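Lipoprotein (Streptococcus pneumoniae, PDB 3CX3) binds zinc and, as a lipoprotein homologous with ABC-transporter components, probably serves as a solute-binding protein in zinc uptake. Local coordinates at residues A[17-22]-A[120-125]; A[42-47]-A[182-187]; A[256-261]-A[266-271]. One frame throughout, in Å; residues are numbered along the deposited sequence.

Interaction 1. Residues A[17-22]-A[120-125]. With ZN (zinc ion), chain E.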
loop_
_atom_site.group_PDB
_atom_site.type_symbol
_atom_site.label_atom_id
_atom_site.label_comp_id
_atom_site.label_asym_id
_atom_site.label_seq_id
_atom_site.Cartn_x
_atom_site.Cartn_y
_atom_site.Cartn_z
ATOM N N PHE A 17 1.632 -8.594 2.515
ATOM C CA PHE A 17 0.854 -8.305 1.313
ATOM C C PHE A 17 1.739 -7.615 0.261
ATOM O O PHE A 17 2.944 -7.516 0.479
ATOM C CB PHE A 17 -0.460 -7.580 1.664
ATOM C CG PHE A 17 -0.336 -6.097 1.864
ATOM C CD1 PHE A 17 0.496 -5.560 2.867
ATOM C CD2 PHE A 17 -1.101 -5.233 1.096
ATOM C CE1 PHE A 17 0.593 -4.167 3.064
ATOM C CE2 PHE A 17 -1.012 -3.863 1.270
ATOM C CZ PHE A 17 -0.159 -3.321 2.283
ATOM N N TYR A 18 1.163 -7.181 -0.863
ATOM C CA TYR A 18 1.939 -6.855 -2.067
ATOM C C TYR A 18 3.024 -5.763 -1.986
ATOM O O TYR A 18 4.146 -5.997 -2.437
ATOM C CB TYR A 18 1.055 -6.593 -3.286
ATOM C CG TYR A 18 1.858 -6.006 -4.421
ATOM C CD1 TYR A 18 2.676 -6.823 -5.201
ATOM C CD2 TYR A 18 1.829 -4.632 -4.704
ATOM C CE1 TYR A 18 3.429 -6.296 -6.264
ATOM C CE2 TYR A 18 2.591 -4.088 -5.756
ATOM C CZ TYR A 18 3.388 -4.938 -6.527
ATOM O OH TYR A 18 4.150 -4.471 -7.564
ATOM N N PRO A 19 2.684 -4.541 -1.505
ATOM C CA PRO A 19 3.745 -3.526 -1.471
ATOM C C PRO A 19 4.962 -4.060 -0.747
ATOM O O PRO A 19 6.072 -3.655 -1.040
ATOM C CB PRO A 19 3.121 -2.379 -0.674
ATOM C CG PRO A 19 1.652 -2.531 -0.857
ATOM C CD PRO A 19 1.391 -4.007 -1.025
ATOM N N ILE A 20 4.740 -4.966 0.196
ATOM C CA ILE A 20 5.830 -5.572 0.960
ATOM C C ILE A 20 6.522 -6.653 0.113
ATOM O O ILE A 20 7.750 -6.666 -0.012
ATOM C CB ILE A 20 5.318 -6.165 2.298
ATOM C CG1 ILE A 20 5.090 -5.078 3.348
ATOM C CG2 ILE A 20 6.330 -7.101 2.855
ATOM C CD1 ILE A 20 4.720 -3.732 2.800
ATOM N N TYR A 21 5.725 -7.555 -0.460
ATOM C CA TYR A 21 6.225 -8.562 -1.383
ATOM C C TYR A 21 7.223 -7.944 -2.340
ATOM O O TYR A 21 8.380 -8.372 -2.406
ATOM C CB TYR A 21 5.062 -9.165 -2.175
ATOM C CG TYR A 21 5.458 -10.291 -3.100
ATOM C CD1 TYR A 21 6.064 -11.447 -2.603
ATOM C CD2 TYR A 21 5.217 -10.204 -4.479
ATOM C CE1 TYR A 21 6.433 -12.482 -3.446
ATOM C CE2 TYR A 21 5.579 -11.236 -5.333
ATOM C CZ TYR A 21 6.184 -12.377 -4.807
ATOM O OH TYR A 21 6.537 -13.412 -5.645
ATOM N N ALA A 22 6.752 -6.906 -3.031
ATOM C CA ALA A 22 7.425 -6.282 -4.144
ATOM C C ALA A 22 8.650 -5.514 -3.727
ATOM O O ALA A 22 9.598 -5.394 -4.486
ATOM C CB ALA A 22 6.475 -5.360 -4.846
ATOM N N HIS A 120 -1.379 4.210 4.870
ATOM C CA HIS A 120 -1.384 4.020 3.401
ATOM C C HIS A 120 -0.249 4.731 2.704
ATOM O O HIS A 120 -0.311 5.111 1.525
ATOM C CB HIS A 120 -2.676 4.511 2.818
ATOM C CG HIS A 120 -3.782 3.524 2.878
ATOM N ND1 HIS A 120 -4.792 3.611 3.814
ATOM C CD2 HIS A 120 -4.084 2.460 2.079
ATOM C CE1 HIS A 120 -5.665 2.633 3.595
ATOM N NE2 HIS A 120 -5.256 1.917 2.551
ATOM N N THR A 121 0.801 4.871 3.470
ATOM C CA THR A 121 2.064 5.384 3.045
ATOM C C THR A 121 2.491 4.964 1.627
ATOM O O THR A 121 2.643 5.813 0.753
ATOM C CB THR A 121 3.026 5.003 4.144
ATOM O OG1 THR A 121 3.297 6.165 4.956
ATOM C CG2 THR A 121 4.252 4.344 3.620
ATOM N N TRP A 122 2.606 3.658 1.386
ATOM C CA TRP A 122 3.298 3.126 0.229
ATOM C C TRP A 122 2.978 3.793 -1.111
ATOM O O TRP A 122 3.732 3.631 -2.069
ATOM C CB TRP A 122 3.085 1.610 0.154
ATOM C CG TRP A 122 1.650 1.163 0.002
ATOM C CD1 TRP A 122 0.999 0.944 -1.155
ATOM C CD2 TRP A 122 0.716 0.847 1.056
ATOM N NE1 TRP A 122 -0.294 0.527 -0.918
ATOM C CE2 TRP A 122 -0.493 0.447 0.433
ATOM C CE3 TRP A 122 0.786 0.862 2.459
ATOM C CZ2 TRP A 122 -1.634 0.064 1.163
ATOM C CZ3 TRP A 122 -0.351 0.484 3.197
ATOM C CH2 TRP A 122 -1.544 0.087 2.541
ATOM N N LEU A 123 1.887 4.563 -1.147
ATOM C CA LEU A 123 1.338 5.198 -2.359
ATOM C C LEU A 123 1.931 6.557 -2.626
ATOM O O LEU A 123 1.659 7.196 -3.641
ATOM C CB LEU A 123 -0.174 5.348 -2.230
ATOM C CG LEU A 123 -0.965 4.044 -2.396
ATOM C CD1 LEU A 123 -2.458 4.318 -2.178
ATOM C CD2 LEU A 123 -0.694 3.359 -3.771
ATOM N N ASP A 124 2.742 7.018 -1.693
ATOM C CA ASP A 124 3.419 8.268 -1.877
ATOM C C ASP A 124 4.807 7.865 -2.272
ATOM O O ASP A 124 5.498 7.213 -1.492
ATOM C CB ASP A 124 3.427 9.042 -0.574
ATOM C CG ASP A 124 4.288 10.247 -0.632
ATOM O OD1 ASP A 124 5.093 10.365 -1.575
ATOM O OD2 ASP A 124 4.166 11.084 0.282
ATOM N N PRO A 125 5.224 8.237 -3.490
ATOM C CA PRO A 125 6.511 7.792 -4.034
ATOM C C PRO A 125 7.695 7.963 -3.056
ATOM O O PRO A 125 8.431 7.005 -2.826
ATOM C CB PRO A 125 6.663 8.662 -5.286
ATOM C CG PRO A 125 5.257 8.895 -5.733
ATOM C CD PRO A 125 4.510 9.114 -4.435
HETATM ZN ZN ZN E . -6.480 0.310 2.271
#
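Phe17 and Trp122 form the aromatic part of this buried contact, a T-shaped (edge-to-face) pair in which the phenyl group drives its edge at the six-membered ring of the indole. The ring centroids are 5.2 Å apart and the planes stand at 79°. The closest atoms are Phe17 CZ and Trp122 CH2, at 3.7 Å. Trp122 CG sits between the backbone N and the carbonyl carbon (chi1 61°), a rotamer that presents the broad side of the indole to helix 18-28.

A CH-pi contact extends the same face. Pro19 CG lies over the five-membered ring, 3.6 Å from its centroid and nearly on the normal, and Pro19 CD in turn covers one face of the Phe17 ring. On the opposite side of the indole lies His120 CA.

One polar bond anchors the indole: Trp122 NE1 is hydrogen-bonded to Pro257 O, which limits its rotation. Phe17 itself is the N-cap residue of helix 18-28.

Segment 120-125 also carries a zinc ligand: His120 NE2 binds the ion at 2.0 Å, while its ND1 is hydrogen-bonded to Asp118 OD1, a second-shell partner that orients the imidazole. The Trp122 indole thus backs the stretch that carries His120, next to the zinc site that lies between the two lobes, as in the zinc-binding proteins of the ZnuA family.

Interaction 2. Residues A[42-47]-A[182-187]. With ZN (zinc ion), chain E.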
loop_
_atom_site.group_PDB
_atom_site.type_symbol
_atom_site.label_atom_id
_atom_site.label_comp_id
_atom_site.label_asym_id
_atom_site.label_seq_id
_atom_site.Cartn_x
_atom_site.Cartn_y
_atom_site.Cartn_z
ATOM N N GLY A 42 -7.842 -9.705 1.779
ATOM C CA GLY A 42 -7.837 -8.235 1.901
ATOM C C GLY A 42 -7.204 -7.723 3.181
ATOM O O GLY A 42 -7.763 -7.898 4.269
ATOM N N ILE A 43 -6.056 -7.055 3.030
ATOM C CA ILE A 43 -5.109 -6.776 4.125
ATOM C C ILE A 43 -5.711 -6.166 5.398
ATOM O O ILE A 43 -5.201 -6.410 6.496
ATOM C CB ILE A 43 -3.881 -5.895 3.637
ATOM C CG1 ILE A 43 -2.815 -5.761 4.727
ATOM C CG2 ILE A 43 -4.328 -4.495 3.171
ATOM C CD1 ILE A 43 -2.068 -7.029 5.057
ATOM N N HIS A 44 -6.756 -5.345 5.217
ATOM C CA HIS A 44 -7.452 -4.646 6.296
ATOM C C HIS A 44 -8.255 -5.588 7.229
ATOM O O HIS A 44 -8.232 -5.438 8.452
ATOM C CB HIS A 44 -8.359 -3.555 5.708
ATOM C CG HIS A 44 -7.616 -2.390 5.109
ATOM N ND1 HIS A 44 -7.206 -1.301 5.849
ATOM C CD2 HIS A 44 -7.237 -2.133 3.836
ATOM C CE1 HIS A 44 -6.589 -0.436 5.064
ATOM N NE2 HIS A 44 -6.590 -0.920 3.838
ATOM N N SER A 45 -8.951 -6.561 6.646
ATOM C CA SER A 45 -9.796 -7.488 7.420
ATOM C C SER A 45 -9.165 -8.881 7.618
ATOM O O SER A 45 -9.758 -9.744 8.264
ATOM C CB SER A 45 -11.156 -7.632 6.742
ATOM O OG SER A 45 -10.993 -8.264 5.480
ATOM N N PHE A 46 -7.974 -9.087 7.055
ATOM C CA PHE A 46 -7.357 -10.407 6.982
ATOM C C PHE A 46 -6.803 -10.860 8.328
ATOM O O PHE A 46 -6.166 -10.085 9.039
ATOM C CB PHE A 46 -6.231 -10.393 5.941
ATOM C CG PHE A 46 -5.447 -11.677 5.869
ATOM C CD1 PHE A 46 -5.896 -12.748 5.079
ATOM C CD2 PHE A 46 -4.259 -11.827 6.587
ATOM C CE1 PHE A 46 -5.162 -13.946 5.017
ATOM C CE2 PHE A 46 -3.528 -13.022 6.524
ATOM C CZ PHE A 46 -3.985 -14.081 5.741
ATOM N N GLU A 47 -7.032 -12.118 8.678
ATOM C CA GLU A 47 -6.446 -12.664 9.902
ATOM C C GLU A 47 -5.840 -14.005 9.541
ATOM O O GLU A 47 -6.543 -14.868 9.013
ATOM C CB GLU A 47 -7.482 -12.828 11.022
ATOM C CG GLU A 47 -8.293 -11.577 11.365
ATOM C CD GLU A 47 -7.555 -10.594 12.279
ATOM O OE1 GLU A 47 -6.400 -10.854 12.661
ATOM O OE2 GLU A 47 -8.144 -9.543 12.623
ATOM N N THR A 182 -12.493 7.987 -4.340
ATOM C CA THR A 182 -11.947 6.639 -4.446
ATOM C C THR A 182 -12.773 5.702 -3.603
ATOM O O THR A 182 -13.521 6.144 -2.719
ATOM C CB THR A 182 -10.491 6.554 -3.923
ATOM O OG1 THR A 182 -10.493 6.672 -2.497
ATOM C CG2 THR A 182 -9.605 7.616 -4.529
ATOM N N GLN A 183 -12.604 4.405 -3.847
ATOM C CA GLN A 183 -13.459 3.401 -3.247
ATOM C C GLN A 183 -13.318 3.265 -1.729
ATOM O O GLN A 183 -14.335 3.201 -1.021
ATOM C CB GLN A 183 -13.288 2.059 -3.936
ATOM C CG GLN A 183 -14.335 1.101 -3.485
ATOM C CD GLN A 183 -14.271 -0.211 -4.209
ATOM O OE1 GLN A 183 -14.627 -0.312 -5.392
ATOM N NE2 GLN A 183 -13.837 -1.239 -3.497
ATOM N N HIS A 184 -12.080 3.192 -1.230
ATOM C CA HIS A 184 -11.837 3.497 0.188
ATOM C C HIS A 184 -10.752 4.540 0.398
ATOM O O HIS A 184 -10.134 4.980 -0.558
ATOM C CB HIS A 184 -11.639 2.245 1.022
ATOM C CG HIS A 184 -10.270 1.645 0.954
ATOM N ND1 HIS A 184 -9.837 0.882 -0.116
ATOM C CD2 HIS A 184 -9.269 1.619 1.869
ATOM C CE1 HIS A 184 -8.615 0.445 0.133
ATOM N NE2 HIS A 184 -8.243 0.884 1.325
ATOM N N THR A 185 -10.551 4.954 1.642
ATOM C CA THR A 185 -9.607 6.033 1.926
ATOM C C THR A 185 -8.153 5.534 1.864
ATOM O O THR A 185 -7.535 5.288 2.913
ATOM C CB THR A 185 -9.865 6.713 3.315
ATOM O OG1 THR A 185 -11.257 7.028 3.461
ATOM C CG2 THR A 185 -9.035 7.978 3.466
ATOM N N ALA A 186 -7.609 5.429 0.650
ATOM C CA ALA A 186 -6.261 4.937 0.496
ATOM C C ALA A 186 -5.216 5.944 -0.009
ATOM O O ALA A 186 -4.034 5.770 0.226
ATOM C CB ALA A 186 -6.263 3.692 -0.376
ATOM N N PHE A 187 -5.663 6.989 -0.698
ATOM C CA PHE A 187 -4.789 7.864 -1.467
ATOM C C PHE A 187 -4.434 9.162 -0.770
ATOM O O PHE A 187 -3.976 10.112 -1.404
ATOM C CB PHE A 187 -5.425 8.104 -2.831
ATOM C CG PHE A 187 -5.567 6.838 -3.628
ATOM C CD1 PHE A 187 -4.567 6.440 -4.502
ATOM C CD2 PHE A 187 -6.670 6.011 -3.450
ATOM C CE1 PHE A 187 -4.678 5.245 -5.207
ATOM C CE2 PHE A 187 -6.784 4.829 -4.155
ATOM C CZ PHE A 187 -5.772 4.447 -5.030
HETATM ZN ZN ZN E . -6.480 0.310 2.271
#
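His44 and His184 approach from opposite directions and meet at the zinc ion, with His44 NE2 and His184 NE2 3.5 Å apart and the two imidazole planes at 83°. The side chains touch here through these nitrogens, and the metal is what draws them together.

Along 182-187 the chain leaves strand 180-182 and turns a corner at Gln183. Thr182, still paired with backbone atoms of Leu199 and Ile201, directs OG1 back to His184 O at 2.6 Å, a bond whose donor lies above the carbonyl plane. It closes the turn through Gln183 onto the backbone of the ligand residue itself. Gln183 OE1 accepts from Glu233 N and so fastens the corner to a neighbouring loop.

His184 follows. Its CG lies between the backbone N and the carbonyl carbon (chi1 80°), which carries the ring toward the metal, and NE2 coordinates zinc at 2.1 Å. The far nitrogen, ND1, is hydrogen-bonded to Glu233 OE2. Thr185 is the centre of an inverse gamma turn and ties its OG1 to Ala202 O. Ala186 then lays CB against one face of the His184 ring, 3.8 Å above its plane.

Across the metal, His44 NE2 coordinates at 2.0 Å from a loop without regular structure; His120 and Glu259 complete the site. Both histidines bind through NE2, and the carboxylate of Glu233 behind His184 ND1 would be expected to polarise that imidazole and strengthen it as a zinc donor.

Interaction 3. Residues A[256-261]-A[266-271]. With ZN (zinc ion), chain E.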
loop_
_atom_site.group_PDB
_atom_site.type_symbol
_atom_site.label_atom_id
_atom_site.label_comp_id
_atom_site.label_asym_id
_atom_site.label_seq_id
_atom_site.Cartn_x
_atom_site.Cartn_y
_atom_site.Cartn_z
ATOM N N ASN A 256 -5.897 1.517 -8.580
ATOM C CA ASN A 256 -5.307 0.509 -7.669
ATOM C C ASN A 256 -4.542 1.086 -6.451
ATOM O O ASN A 256 -3.545 1.815 -6.607
ATOM C CB ASN A 256 -4.357 -0.417 -8.425
ATOM C CG ASN A 256 -4.502 -1.887 -8.038
ATOM O OD1 ASN A 256 -4.561 -2.765 -8.920
ATOM N ND2 ASN A 256 -4.519 -2.173 -6.743
ATOM N N PRO A 257 -4.997 0.736 -5.238
ATOM C CA PRO A 257 -4.290 1.133 -4.026
ATOM C C PRO A 257 -3.158 0.136 -3.700
ATOM O O PRO A 257 -2.499 0.263 -2.642
ATOM C CB PRO A 257 -5.384 1.098 -2.963
ATOM C CG PRO A 257 -6.383 0.092 -3.410
ATOM C CD PRO A 257 -6.219 -0.054 -4.941
ATOM N N LEU A 258 -2.947 -0.825 -4.612
ATOM C CA LEU A 258 -1.897 -1.849 -4.541
ATOM C C LEU A 258 -1.948 -2.795 -3.343
ATOM O O LEU A 258 -0.959 -3.407 -2.972
ATOM C CB LEU A 258 -0.505 -1.242 -4.705
ATOM C CG LEU A 258 -0.325 -0.251 -5.858
ATOM C CD1 LEU A 258 0.984 0.534 -5.689
ATOM C CD2 LEU A 258 -0.392 -0.896 -7.239
ATOM N N GLU A 259 -3.125 -2.940 -2.768
ATOM C CA GLU A 259 -3.332 -3.848 -1.660
ATOM C C GLU A 259 -3.381 -5.314 -2.099
ATOM O O GLU A 259 -2.860 -6.193 -1.407
ATOM C CB GLU A 259 -4.585 -3.438 -0.907
ATOM C CG GLU A 259 -4.382 -2.227 -0.011
ATOM C CD GLU A 259 -5.682 -1.571 0.334
ATOM O OE1 GLU A 259 -6.689 -2.293 0.454
ATOM O OE2 GLU A 259 -5.707 -0.330 0.452
ATOM N N SER A 260 -4.029 -5.567 -3.237
ATOM C CA SER A 260 -3.859 -6.815 -3.976
ATOM C C SER A 260 -2.696 -6.614 -4.937
ATOM O O SER A 260 -2.241 -5.483 -5.167
ATOM C CB SER A 260 -5.115 -7.133 -4.787
ATOM O OG SER A 260 -6.260 -7.231 -3.955
ATOM N N ASP A 261 -2.205 -7.707 -5.499
ATOM C CA ASP A 261 -1.242 -7.601 -6.579
ATOM C C ASP A 261 -1.928 -7.863 -7.906
ATOM O O ASP A 261 -2.728 -8.793 -8.013
ATOM C CB ASP A 261 -0.040 -8.517 -6.375
ATOM C CG ASP A 261 -0.429 -9.938 -6.114
ATOM O OD1 ASP A 261 -1.188 -10.181 -5.146
ATOM O OD2 ASP A 261 0.045 -10.816 -6.872
ATOM N N LYS A 266 4.962 -6.010 -14.302
ATOM C CA LYS A 266 5.407 -4.697 -13.811
ATOM C C LYS A 266 6.056 -4.666 -12.426
ATOM O O LYS A 266 5.706 -5.440 -11.538
ATOM C CB LYS A 266 4.251 -3.686 -13.869
ATOM C CG LYS A 266 3.415 -3.738 -15.151
ATOM C CD LYS A 266 2.139 -2.925 -15.007
ATOM C CE LYS A 266 2.152 -1.660 -15.861
ATOM N NZ LYS A 266 3.375 -0.829 -15.685
ATOM N N THR A 267 7.003 -3.740 -12.274
ATOM C CA THR A 267 7.741 -3.492 -11.038
ATOM C C THR A 267 6.744 -2.943 -10.004
ATOM O O THR A 267 5.555 -2.885 -10.292
ATOM C CB THR A 267 8.915 -2.495 -11.342
ATOM O OG1 THR A 267 10.140 -2.973 -10.781
ATOM C CG2 THR A 267 8.650 -1.124 -10.815
ATOM N N TYR A 268 7.186 -2.562 -8.806
ATOM C CA TYR A 268 6.264 -1.879 -7.886
ATOM C C TYR A 268 6.008 -0.461 -8.375
ATOM O O TYR A 268 4.859 -0.068 -8.598
ATOM C CB TYR A 268 6.772 -1.851 -6.443
ATOM C CG TYR A 268 5.863 -1.048 -5.545
ATOM C CD1 TYR A 268 4.651 -1.567 -5.116
ATOM C CD2 TYR A 268 6.199 0.238 -5.149
ATOM C CE1 TYR A 268 3.798 -0.832 -4.319
ATOM C CE2 TYR A 268 5.345 0.980 -4.335
ATOM C CZ TYR A 268 4.149 0.431 -3.927
ATOM O OH TYR A 268 3.292 1.149 -3.142
ATOM N N LEU A 269 7.093 0.292 -8.551
ATOM C CA LEU A 269 7.030 1.671 -9.001
ATOM C C LEU A 269 6.349 1.836 -10.361
ATOM O O LEU A 269 5.667 2.839 -10.605
ATOM C CB LEU A 269 8.418 2.293 -8.995
ATOM C CG LEU A 269 8.875 2.679 -7.585
ATOM C CD1 LEU A 269 10.293 3.221 -7.599
ATOM C CD2 LEU A 269 7.911 3.684 -6.936
ATOM N N GLU A 270 6.518 0.841 -11.224
ATOM C CA GLU A 270 5.811 0.769 -12.493
ATOM C C GLU A 270 4.287 0.705 -12.316
ATOM O O GLU A 270 3.561 1.347 -13.080
ATOM C CB GLU A 270 6.338 -0.399 -13.328
ATOM C CG GLU A 270 7.735 -0.129 -13.873
ATOM C CD GLU A 270 8.323 -1.258 -14.690
ATOM O OE1 GLU A 270 9.402 -1.025 -15.273
ATOM O OE2 GLU A 270 7.735 -2.365 -14.757
ATOM N N ASN A 271 3.809 -0.048 -11.312
ATOM C CA ASN A 271 2.373 -0.092 -10.962
ATOM C C ASN A 271 1.860 1.171 -10.250
ATOM O O ASN A 271 0.722 1.626 -10.496
ATOM C CB ASN A 271 2.044 -1.304 -10.080
ATOM C CG ASN A 271 1.958 -2.606 -10.853
ATOM O OD1 ASN A 271 1.085 -2.800 -11.705
ATOM N ND2 ASN A 271 2.842 -3.531 -10.514
HETATM ZN ZN ZN E . -6.480 0.310 2.271
#
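Leu258 meets Tyr268 and Asn271 where the loop after strand 252-254 packs against the start of the C-terminal helix 268-281. The contact thereby joins the loop that leaves an outermost strand of the second parallel sheet to the last helix of this two-lobed alpha/beta protein, and the same loop carries the zinc ligand Glu259.

The backbone of Leu258 is in the left-handed helical region (phi 61°, psi 23°), and CB points toward the helix. CB and CG stand back, and the touching is done by the two methyl branches beyond them. CD1 goes to the tyrosine: it is 3.4 Å from Tyr268 CE1 and also close to CZ and OH, so one methyl packs against the phenolic end of the ring at an oblique approach. CD2 takes the other side of the fork and reaches the stem of the asparagine, 3.8 Å from Asn271 CB.

Tyr268 reaches this methyl with its outer half, its CG being anti to the backbone N (chi1 175°). The hydroxyl is hydrogen-bonded to Trp122 O, which anchors the end of the ring that Leu258 contacts, while Pro19 and Ala22 of helix 18-28 pack on the same side chain.

The beginning of the helix is braced by its own residues. Thr267 N donates an almost straight bond to Glu270 OE2 at 2.9 Å, meeting the oxygen from above the carboxylate plane. Asn271 ND2 makes a weak bond to Thr267 O, and its OD1 accepts from Asn264 ND2.

Next to Leu258 in sequence, Glu259 has an extended chain that ends at the metal. Its carboxylate is asymmetric there: Glu259 OE2 binds zinc at 2.1 Å, whereas Glu259 OE1 remains 3.2 Å from the ion.

In the fold
From the N terminus, strand 12-15 leads into 17-22, whose partner 120-125 lies 98 residues further on; interaction 1 closes that loop. Before it does so, the chain passes 42-47, whose partner 182-187 comes after the long helix 147-173, so interactions 1 and 2 cross. Interaction 3 follows both in series and closes a short loop at the start of the C-terminal helix 268-281. Interaction 2 spans the cleft, joining loops that follow strands of the two parallel sheets. Interactions 1 and 3 adjoin, fastening helix 18-28, the loop before helix 125-142 and the C-terminal helix together, and all three converge on one zinc ion.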